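Local coordinates for protein PelD (Pseudomonas aeruginosa, PDB 4EU0) that binds cyclic-di-GMP, chiefly through its degenerate GGDEF-like domain, and probably acts as its effector in pellicle formation, at residues Leu75-Val86 and Ala104-Asp112; Gly144-Arg155 and Gln169-Asp177. All coordinates share one frame; numbering follows the deposited sequence.

Interaction 1: residues Leu75-Val86 and Ala104-Asp112; sequences LVRTCLERGELV and AAVCVPLVD. Unlike the reference sequence in segment 104-112: Ala104 (reference Leu), Ala105 (reference Gln).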
loop_
_atom_site.group_PDB
_atom_site.type_symbol
_atom_site.label_atom_id
_atom_site.label_comp_id
_atom_site.label_asym_id
_atom_site.label_seq_id
_atom_site.Cartn_x
_atom_site.Cartn_y
_atom_site.Cartn_z
ATOM N N LEU A 75 -2.098 -27.697 -3.031
ATOM C CA LEU A 75 -2.011 -26.417 -2.325
ATOM C C LEU A 75 -1.655 -25.279 -3.289
ATOM O O LEU A 75 -2.241 -24.193 -3.228
ATOM C CB LEU A 75 -1.001 -26.498 -1.169
ATOM C CG LEU A 75 -1.120 -25.488 -0.021
ATOM C CD1 LEU A 75 -2.421 -25.662 0.750
ATOM C CD2 LEU A 75 0.078 -25.600 0.926
ATOM N N VAL A 76 -0.706 -25.549 -4.181
ATOM C CA VAL A 76 -0.284 -24.586 -5.200
ATOM C C VAL A 76 -1.442 -24.255 -6.145
ATOM O O VAL A 76 -1.660 -23.086 -6.490
ATOM C CB VAL A 76 0.944 -25.114 -5.997
ATOM C CG1 VAL A 76 1.264 -24.220 -7.188
ATOM C CG2 VAL A 76 2.165 -25.250 -5.087
ATOM N N ARG A 77 -2.195 -25.279 -6.544
ATOM C CA ARG A 77 -3.315 -25.087 -7.466
ATOM C C ARG A 77 -4.482 -24.326 -6.842
ATOM O O ARG A 77 -5.027 -23.413 -7.467
ATOM C CB ARG A 77 -3.781 -26.417 -8.091
ATOM C CG ARG A 77 -2.845 -26.985 -9.164
ATOM C CD ARG A 77 -2.272 -25.911 -10.107
ATOM N NE ARG A 77 -3.301 -25.128 -10.795
ATOM C CZ ARG A 77 -3.140 -23.875 -11.221
ATOM N NH1 ARG A 77 -1.990 -23.238 -11.042
ATOM N NH2 ARG A 77 -4.138 -23.253 -11.834
ATOM N N THR A 78 -4.848 -24.684 -5.612
ATOM C CA THR A 78 -5.933 -23.997 -4.911
ATOM C C THR A 78 -5.568 -22.538 -4.648
ATOM O O THR A 78 -6.415 -21.661 -4.781
ATOM C CB THR A 78 -6.305 -24.665 -3.569
ATOM O OG1 THR A 78 -5.153 -24.707 -2.718
ATOM C CG2 THR A 78 -6.829 -26.076 -3.791
ATOM N N CYS A 79 -4.308 -22.296 -4.279
ATOM C CA CYS A 79 -3.799 -20.944 -4.022
ATOM C C CYS A 79 -3.962 -20.058 -5.250
ATOM O O CYS A 79 -4.469 -18.938 -5.161
ATOM C CB CYS A 79 -2.317 -20.999 -3.640
ATOM S SG CYS A 79 -1.492 -19.385 -3.518
ATOM N N LEU A 80 -3.521 -20.574 -6.391
ATOM C CA LEU A 80 -3.523 -19.806 -7.627
ATOM C C LEU A 80 -4.911 -19.654 -8.248
ATOM O O LEU A 80 -5.171 -18.672 -8.938
ATOM C CB LEU A 80 -2.509 -20.375 -8.629
ATOM C CG LEU A 80 -1.040 -20.287 -8.184
ATOM C CD1 LEU A 80 -0.114 -20.862 -9.237
ATOM C CD2 LEU A 80 -0.631 -18.853 -7.826
ATOM N N GLU A 81 -5.797 -20.611 -7.975
ATOM C CA GLU A 81 -7.180 -20.551 -8.452
ATOM C C GLU A 81 -8.035 -19.591 -7.627
ATOM O O GLU A 81 -8.941 -18.944 -8.158
ATOM C CB GLU A 81 -7.811 -21.945 -8.466
ATOM C CG GLU A 81 -7.455 -22.772 -9.698
ATOM C CD GLU A 81 -8.073 -24.163 -9.695
ATOM O OE1 GLU A 81 -7.542 -25.038 -10.409
ATOM O OE2 GLU A 81 -9.081 -24.387 -8.988
ATOM N N ARG A 82 -7.739 -19.499 -6.332
ATOM C CA ARG A 82 -8.474 -18.619 -5.427
ATOM C C ARG A 82 -7.892 -17.210 -5.410
ATOM O O ARG A 82 -8.591 -16.249 -5.083
ATOM C CB ARG A 82 -8.439 -19.181 -4.007
ATOM C CG ARG A 82 -9.704 -18.951 -3.196
ATOM C CD ARG A 82 -10.680 -20.103 -3.360
ATOM N NE ARG A 82 -11.615 -20.180 -2.237
ATOM C CZ ARG A 82 -12.462 -21.183 -2.019
ATOM N NH1 ARG A 82 -12.512 -22.221 -2.846
ATOM N NH2 ARG A 82 -13.263 -21.146 -0.962
ATOM N N GLY A 83 -6.609 -17.101 -5.742
ATOM C CA GLY A 83 -5.862 -15.854 -5.588
ATOM C C GLY A 83 -5.732 -15.465 -4.125
ATOM O O GLY A 83 -5.701 -14.280 -3.789
ATOM N N GLU A 84 -5.665 -16.474 -3.256
ATOM C CA GLU A 84 -5.647 -16.272 -1.806
ATOM C C GLU A 84 -4.665 -17.215 -1.136
ATOM O O GLU A 84 -4.335 -18.278 -1.669
ATOM C CB GLU A 84 -7.031 -16.541 -1.201
ATOM C CG GLU A 84 -8.101 -15.504 -1.505
ATOM C CD GLU A 84 -9.484 -15.945 -1.043
ATOM O OE1 GLU A 84 -9.597 -17.030 -0.422
ATOM O OE2 GLU A 84 -10.461 -15.210 -1.310
ATOM N N LEU A 85 -4.218 -16.812 0.049
ATOM C CA LEU A 85 -3.425 -17.656 0.922
ATOM C C LEU A 85 -4.196 -18.929 1.262
ATOM O O LEU A 85 -5.371 -18.885 1.628
ATOM C CB LEU A 85 -3.098 -16.889 2.203
ATOM C CG LEU A 85 -2.224 -17.539 3.282
ATOM C CD1 LEU A 85 -1.572 -16.437 4.065
ATOM C CD2 LEU A 85 -3.005 -18.461 4.216
ATOM N N VAL A 86 -3.524 -20.062 1.129
ATOM C CA VAL A 86 -4.106 -21.344 1.517
ATOM C C VAL A 86 -3.098 -22.128 2.355
ATOM O O VAL A 86 -1.900 -22.128 2.066
ATOM C CB VAL A 86 -4.562 -22.178 0.292
ATOM C CG1 VAL A 86 -5.711 -21.484 -0.459
ATOM C CG2 VAL A 86 -3.400 -22.442 -0.639
ATOM N N ALA A 104 4.905 -27.511 1.625
ATOM C CA ALA A 104 3.550 -28.037 1.554
ATOM C C ALA A 104 2.738 -27.671 2.800
ATOM O O ALA A 104 1.788 -28.373 3.162
ATOM C CB ALA A 104 3.587 -29.538 1.340
ATOM N N ALA A 105 3.118 -26.568 3.445
ATOM C CA ALA A 105 2.417 -26.058 4.625
ATOM C C ALA A 105 1.498 -24.885 4.286
ATOM O O ALA A 105 0.319 -24.888 4.648
ATOM C CB ALA A 105 3.415 -25.648 5.699
ATOM N N VAL A 106 2.052 -23.874 3.622
ATOM C CA VAL A 106 1.303 -22.673 3.241
ATOM C C VAL A 106 1.731 -22.218 1.851
ATOM O O VAL A 106 2.918 -22.273 1.502
ATOM C CB VAL A 106 1.517 -21.488 4.235
ATOM C CG1 VAL A 106 0.646 -20.288 3.848
ATOM C CG2 VAL A 106 1.197 -21.886 5.651
ATOM N N CYS A 107 0.751 -21.785 1.060
ATOM C CA CYS A 107 1.010 -21.069 -0.178
ATOM C C CYS A 107 0.450 -19.657 -0.100
ATOM O O CYS A 107 -0.723 -19.472 0.233
ATOM C CB CYS A 107 0.387 -21.804 -1.356
ATOM S SG CYS A 107 1.356 -23.186 -1.891
ATOM N N VAL A 108 1.290 -18.668 -0.402
ATOM C CA VAL A 108 0.864 -17.264 -0.362
ATOM C C VAL A 108 1.080 -16.611 -1.734
ATOM O O VAL A 108 2.221 -16.463 -2.177
ATOM C CB VAL A 108 1.603 -16.429 0.733
ATOM C CG1 VAL A 108 0.878 -15.112 0.974
ATOM C CG2 VAL A 108 1.713 -17.201 2.049
ATOM N N PRO A 109 -0.015 -16.221 -2.413
ATOM C CA PRO A 109 0.177 -15.547 -3.687
ATOM C C PRO A 109 0.470 -14.069 -3.449
ATOM O O PRO A 109 -0.026 -13.488 -2.477
ATOM C CB PRO A 109 -1.176 -15.717 -4.363
ATOM C CG PRO A 109 -2.147 -15.650 -3.222
ATOM C CD PRO A 109 -1.439 -16.266 -2.029
ATOM N N LEU A 110 1.287 -13.477 -4.315
ATOM C CA LEU A 110 1.543 -12.046 -4.269
ATOM C C LEU A 110 0.666 -11.422 -5.345
ATOM O O LEU A 110 0.904 -11.597 -6.548
ATOM C CB LEU A 110 3.032 -11.742 -4.493
ATOM C CG LEU A 110 4.072 -12.006 -3.402
ATOM C CD1 LEU A 110 4.255 -13.492 -3.044
ATOM C CD2 LEU A 110 5.394 -11.424 -3.861
ATOM N N VAL A 111 -0.385 -10.743 -4.896
ATOM C CA VAL A 111 -1.451 -10.274 -5.775
ATOM C C VAL A 111 -1.532 -8.752 -5.714
ATOM O O VAL A 111 -1.684 -8.183 -4.629
ATOM C CB VAL A 111 -2.826 -10.871 -5.370
ATOM C CG1 VAL A 111 -3.884 -10.563 -6.421
ATOM C CG2 VAL A 111 -2.742 -12.379 -5.152
ATOM N N ASP A 112 -1.425 -8.102 -6.871
ATOM C CA ASP A 112 -1.553 -6.644 -6.929
ATOM C C ASP A 112 -3.002 -6.169 -6.743
ATOM O O ASP A 112 -3.925 -6.985 -6.646
ATOM C CB ASP A 112 -0.882 -6.056 -8.202
ATOM C CG ASP A 112 -1.665 -6.318 -9.493
ATOM O OD1 ASP A 112 -2.864 -6.678 -9.462
ATOM O OD2 ASP A 112 -1.061 -6.150 -10.580
#
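Val86 and Cys107 form an antiparallel hydrogen-bonded pair, with Val86 N to Cys107 O at 3.0 Å and Cys107 N to Val86 O at 2.9 Å. Both bonds are nearly straight. Two CA-H...O contacts flank the pair: Leu85 CA lies 3.3 Å from Cys107 O, and Val106 CA faces Val86 O.

Apolar packing does the rest. On the face of the sheet that carries Cys107 and Val86, helix 75-82 runs roughly along strand 106-111, inclined by 31°. Cys107 CB meets Cys79 CB at 3.6 Å, while its SG, anti to the carbonyl carbon (chi1 -79°), reaches between Leu75 CG and Val76 CG2. Cys79 SG turns the other way along the strand and rests 3.5 Å from Pro109 CD. The same proline ring packs against the turn that ends the helix, where Gly83 has positive phi, and its CG lies 3.6 Å from Glu84 N. On the other face Leu85 lies alongside Val108, CD1 to CG2 3.9 Å, and crosses Val106 at an angle; Phe136 of helix 133-150 covers Leu85 and Val106 there.

The two cysteines meet through carbon and point their sulfurs apart, so no disulfide joins them: between the two segments, one pair of backbone bonds and a helix seated on apolar side chains hold this edge of the GAF-domain sheet, and Ala105 adds a backbone bond with Val88.

Interaction 2: residues Gly144-Arg155 and Gln169-Asp177; sequences GHIADLLQSDRR and QYLKRSLLD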
loop_
_atom_site.group_PDB
_atom_site.type_symbol
_atom_site.label_atom_id
_atom_site.label_comp_id
_atom_site.label_asym_id
_atom_site.label_seq_id
_atom_site.Cartn_x
_atom_site.Cartn_y
_atom_site.Cartn_z
ATOM N N GLY A 144 0.632 -8.647 -0.494
ATOM C CA GLY A 144 -0.164 -7.710 -1.287
ATOM C C GLY A 144 0.589 -6.414 -1.513
ATOM O O GLY A 144 0.646 -5.890 -2.630
ATOM N N HIS A 145 1.183 -5.896 -0.446
ATOM C CA HIS A 145 1.982 -4.684 -0.559
ATOM C C HIS A 145 3.200 -4.859 -1.458
ATOM O O HIS A 145 3.476 -3.998 -2.278
ATOM C CB HIS A 145 2.363 -4.149 0.817
ATOM C CG HIS A 145 1.241 -3.438 1.496
ATOM N ND1 HIS A 145 0.241 -4.100 2.175
ATOM C CD2 HIS A 145 0.934 -2.123 1.555
ATOM C CE1 HIS A 145 -0.624 -3.217 2.644
ATOM N NE2 HIS A 145 -0.227 -2.012 2.281
ATOM N N ILE A 146 3.903 -5.982 -1.333
ATOM C CA ILE A 146 5.056 -6.217 -2.192
ATOM C C ILE A 146 4.656 -6.257 -3.663
ATOM O O ILE A 146 5.328 -5.661 -4.498
ATOM C CB ILE A 146 5.820 -7.495 -1.809
ATOM C CG1 ILE A 146 6.448 -7.327 -0.424
ATOM C CG2 ILE A 146 6.916 -7.802 -2.853
ATOM C CD1 ILE A 146 6.862 -8.649 0.234
ATOM N N ALA A 147 3.562 -6.959 -3.967
ATOM C CA ALA A 147 3.052 -7.054 -5.327
ATOM C C ALA A 147 2.804 -5.682 -5.952
ATOM O O ALA A 147 3.122 -5.472 -7.123
ATOM C CB ALA A 147 1.780 -7.896 -5.367
ATOM N N ASP A 148 2.236 -4.762 -5.169
ATOM C CA ASP A 148 1.968 -3.394 -5.639
ATOM C C ASP A 148 3.248 -2.665 -6.001
ATOM O O ASP A 148 3.313 -1.965 -7.013
ATOM C CB ASP A 148 1.263 -2.566 -4.564
ATOM C CG ASP A 148 -0.141 -3.029 -4.291
ATOM O OD1 ASP A 148 -0.666 -3.864 -5.064
ATOM O OD2 ASP A 148 -0.715 -2.537 -3.292
ATOM N N LEU A 149 4.247 -2.820 -5.141
ATOM C CA LEU A 149 5.529 -2.155 -5.311
ATOM C C LEU A 149 6.244 -2.574 -6.601
ATOM O O LEU A 149 6.935 -1.765 -7.232
ATOM C CB LEU A 149 6.406 -2.374 -4.069
ATOM C CG LEU A 149 6.000 -1.588 -2.812
ATOM C CD1 LEU A 149 6.874 -1.963 -1.631
ATOM C CD2 LEU A 149 6.061 -0.079 -3.052
ATOM N N LEU A 150 6.045 -3.828 -7.007
ATOM C CA LEU A 150 6.659 -4.359 -8.222
ATOM C C LEU A 150 6.029 -3.805 -9.505
ATOM O O LEU A 150 6.649 -3.839 -10.571
ATOM C CB LEU A 150 6.611 -5.891 -8.217
ATOM C CG LEU A 150 7.343 -6.600 -7.073
ATOM C CD1 LEU A 150 7.003 -8.079 -7.065
ATOM C CD2 LEU A 150 8.853 -6.396 -7.172
ATOM N N GLN A 151 4.813 -3.270 -9.395
ATOM C CA GLN A 151 4.065 -2.792 -10.565
ATOM C C GLN A 151 4.422 -1.386 -11.055
ATOM O O GLN A 151 3.776 -0.866 -11.972
ATOM C CB GLN A 151 2.551 -2.893 -10.319
ATOM C CG GLN A 151 2.001 -4.320 -10.313
ATOM C CD GLN A 151 2.042 -5.008 -11.678
ATOM O OE1 GLN A 151 2.871 -4.691 -12.529
ATOM N NE2 GLN A 151 1.150 -5.968 -11.880
ATOM N N SER A 152 5.455 -0.781 -10.473
ATOM C CA SER A 152 5.886 0.568 -10.884
ATOM C C SER A 152 6.466 0.637 -12.308
ATOM O O SER A 152 6.576 1.722 -12.895
ATOM C CB SER A 152 6.857 1.167 -9.858
ATOM O OG SER A 152 8.120 0.531 -9.919
ATOM N N ASP A 153 6.826 -0.517 -12.869
ATOM C CA ASP A 153 7.303 -0.587 -14.253
ATOM C C ASP A 153 6.165 -0.540 -15.290
ATOM O O ASP A 153 6.403 -0.745 -16.485
ATOM C CB ASP A 153 8.172 -1.838 -14.463
ATOM C CG ASP A 153 7.397 -3.146 -14.279
ATOM O OD1 ASP A 153 6.295 -3.132 -13.685
ATOM O OD2 ASP A 153 7.903 -4.198 -14.729
ATOM N N ARG A 154 4.942 -0.281 -14.825
ATOM C CA ARG A 154 3.759 -0.253 -15.694
ATOM C C ARG A 154 3.157 1.146 -15.834
ATOM O O ARG A 154 2.329 1.394 -16.721
ATOM C CB ARG A 154 2.687 -1.232 -15.191
ATOM C CG ARG A 154 3.042 -2.719 -15.331
ATOM C CD ARG A 154 3.234 -3.119 -16.788
ATOM N NE ARG A 154 3.151 -4.567 -16.990
ATOM C CZ ARG A 154 4.185 -5.403 -16.965
ATOM N NH1 ARG A 154 5.413 -4.954 -16.733
ATOM N NH2 ARG A 154 3.988 -6.702 -17.168
ATOM N N ARG A 155 3.593 2.058 -14.967
ATOM C CA ARG A 155 3.113 3.438 -14.965
ATOM C C ARG A 155 3.411 4.156 -16.279
ATOM O O ARG A 155 2.682 5.070 -16.671
ATOM C CB ARG A 155 3.716 4.207 -13.791
ATOM C CG ARG A 155 3.234 3.700 -12.445
ATOM C CD ARG A 155 3.907 4.392 -11.279
ATOM N NE ARG A 155 3.325 3.924 -10.026
ATOM C CZ ARG A 155 3.936 3.939 -8.844
ATOM N NH1 ARG A 155 5.174 4.406 -8.730
ATOM N NH2 ARG A 155 3.300 3.477 -7.775
ATOM N N GLN A 169 -3.447 3.692 -6.603
ATOM C CA GLN A 169 -2.996 2.383 -6.144
ATOM C C GLN A 169 -2.943 2.265 -4.620
ATOM O O GLN A 169 -3.500 1.340 -4.061
ATOM C CB GLN A 169 -1.642 2.018 -6.753
ATOM C CG GLN A 169 -1.150 0.637 -6.323
ATOM C CD GLN A 169 0.280 0.350 -6.746
ATOM O OE1 GLN A 169 0.571 -0.713 -7.307
ATOM N NE2 GLN A 169 1.182 1.295 -6.475
ATOM N N TYR A 170 -2.264 3.205 -3.956
ATOM C CA TYR A 170 -2.139 3.183 -2.511
ATOM C C TYR A 170 -3.496 3.254 -1.804
ATOM O O TYR A 170 -3.717 2.560 -0.822
ATOM C CB TYR A 170 -1.215 4.315 -2.028
ATOM C CG TYR A 170 0.280 4.091 -2.187
ATOM C CD1 TYR A 170 1.164 4.471 -1.166
ATOM C CD2 TYR A 170 0.824 3.529 -3.349
ATOM C CE1 TYR A 170 2.553 4.293 -1.299
ATOM C CE2 TYR A 170 2.220 3.344 -3.482
ATOM C CZ TYR A 170 3.066 3.740 -2.454
ATOM O OH TYR A 170 4.425 3.566 -2.564
ATOM N N LEU A 171 -4.399 4.088 -2.319
ATOM C CA LEU A 171 -5.748 4.178 -1.757
ATOM C C LEU A 171 -6.484 2.844 -1.865
ATOM O O LEU A 171 -7.091 2.394 -0.895
ATOM C CB LEU A 171 -6.548 5.297 -2.432
ATOM C CG LEU A 171 -8.010 5.457 -1.982
ATOM C CD1 LEU A 171 -8.129 5.742 -0.495
ATOM C CD2 LEU A 171 -8.638 6.577 -2.806
ATOM N N LYS A 172 -6.410 2.201 -3.022
ATOM C CA LYS A 172 -7.108 0.915 -3.177
ATOM C C LYS A 172 -6.512 -0.115 -2.238
ATOM O O LYS A 172 -7.234 -0.863 -1.592
ATOM C CB LYS A 172 -7.065 0.411 -4.616
ATOM C CG LYS A 172 -7.976 -0.790 -4.827
ATOM C CD LYS A 172 -8.007 -1.248 -6.273
ATOM C CE LYS A 172 -8.992 -2.393 -6.429
ATOM N NZ LYS A 172 -9.161 -2.810 -7.847
ATOM N N ARG A 173 -5.188 -0.151 -2.150
ATOM C CA ARG A 173 -4.550 -1.069 -1.219
ATOM C C ARG A 173 -4.982 -0.803 0.220
ATOM O O ARG A 173 -5.276 -1.728 0.969
ATOM C CB ARG A 173 -3.031 -0.998 -1.331
ATOM C CG ARG A 173 -2.312 -1.938 -0.362
ATOM C CD ARG A 173 -2.767 -3.415 -0.506
ATOM N NE ARG A 173 -2.469 -3.941 -1.836
ATOM C CZ ARG A 173 -2.835 -5.141 -2.284
ATOM N NH1 ARG A 173 -2.513 -5.508 -3.526
ATOM N NH2 ARG A 173 -3.539 -5.966 -1.510
ATOM N N SER A 174 -5.049 0.468 0.603
ATOM C CA SER A 174 -5.533 0.800 1.943
ATOM C C SER A 174 -6.992 0.404 2.183
ATOM O O SER A 174 -7.352 0.005 3.301
ATOM C CB SER A 174 -5.304 2.274 2.260
ATOM O OG SER A 174 -3.938 2.536 2.520
ATOM N N LEU A 175 -7.831 0.517 1.150
ATOM C CA LEU A 175 -9.217 0.044 1.239
ATOM C C LEU A 175 -9.284 -1.476 1.403
ATOM O O LEU A 175 -10.073 -1.974 2.193
ATOM C CB LEU A 175 -10.056 0.492 0.040
ATOM C CG LEU A 175 -10.354 1.992 -0.016
ATOM C CD1 LEU A 175 -10.882 2.339 -1.392
ATOM C CD2 LEU A 175 -11.328 2.424 1.108
ATOM N N LEU A 176 -8.431 -2.188 0.671
ATOM C CA LEU A 176 -8.313 -3.641 0.807
ATOM C C LEU A 176 -7.789 -4.037 2.194
ATOM O O LEU A 176 -8.336 -4.961 2.809
ATOM C CB LEU A 176 -7.440 -4.230 -0.302
ATOM C CG LEU A 176 -8.014 -4.207 -1.726
ATOM C CD1 LEU A 176 -6.887 -4.344 -2.737
ATOM C CD2 LEU A 176 -9.079 -5.289 -1.926
ATOM N N ASP A 177 -6.759 -3.324 2.679
ATOM C CA ASP A 177 -6.190 -3.504 4.031
ATOM C C ASP A 177 -7.284 -3.413 5.099
ATOM O O ASP A 177 -7.348 -4.238 6.017
ATOM C CB ASP A 177 -5.159 -2.397 4.356
ATOM C CG ASP A 177 -3.802 -2.592 3.691
ATOM O OD1 ASP A 177 -3.443 -3.721 3.333
ATOM O OD2 ASP A 177 -3.068 -1.574 3.571
#
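The guanidinium of Arg173 has a neighbour on each face, both toward the rim, and an acid along one edge: Gly144 O lies 3.1 Å above one face, Leu176 CD1 packs over the opposite face, and the carboxylate of Asp148 sits at the edge. The His145 ring has Arg173 CG over one face, a CH-pi contact 3.7 Å from its centroid, and the carboxylate of Asp177 at its edge, the two planes nearly coplanar. His145 ND1 is bonded to Ile141 O, one turn back in its own helix, which fixes the rotation of the ring and turns CE1 and NE2 toward Asp177.

The salt bridge is bidentate and side-on. Arg173 NE gives a bond to Asp148 OD2 at 2.7 Å and NH1 one to Asp148 OD1 at 2.9 Å. Both donors come on the syn side but tilted about 30° from the carboxylate plane, whereas the oxygens lie close to the guanidinium plane. Arg173 CG, anti to the backbone N, lies over the imidazole; the bends at chi2 and chi3 then bring NE and NH1 to Asp148. NH1 also makes a weak bond to Val111 O, and Asp148 OD1 takes a weak one from Thr113 N, so the buried carboxylate is also met by the loop after strand 106-111, and the arginine by the strand's last residue.

Farther along, Gln169 packs its side chain on Asp148 CB, and Leu149 CD2 touches Tyr170 OH at 4.0 Å, a hydroxyl bonded to Arg11 of helix 2-16.

Helices 144-150 and 169-177 run antiparallel at 169°, the axes of these short segments 11.2 Å apart at closest approach, a spacing bridged by long polar side chains. This is a polar interface between the last helix of a GAF domain and the first helix of a GGDEF-like domain, the side chain of Tyr170 about 10 Å from the bound cyclic-di-GMP.

In the fold
From the N terminus, helix 2-16 comes first; the strands and helices of the GAF sheet follow. Interaction 1 closes the loop from 86 to 104, part of it not modelled, by pairing short edge strand 86-87 with strand 106-111 and laying helix 74-82 over the sheet. Strand 117-123 and helix 133-150 follow. Interaction 2 then closes the connection from 155 to 169, setting the end of that helix against helix 162-181 of the GGDEF-like domain. The two contacts are in series, neither nested nor crossed, their centres about 18 Å apart. They meet where strand 106-111 ends: Asp112 OD2 and Gln151 NE2, 2.6 Å apart, link the end of the strand to the end of the helix.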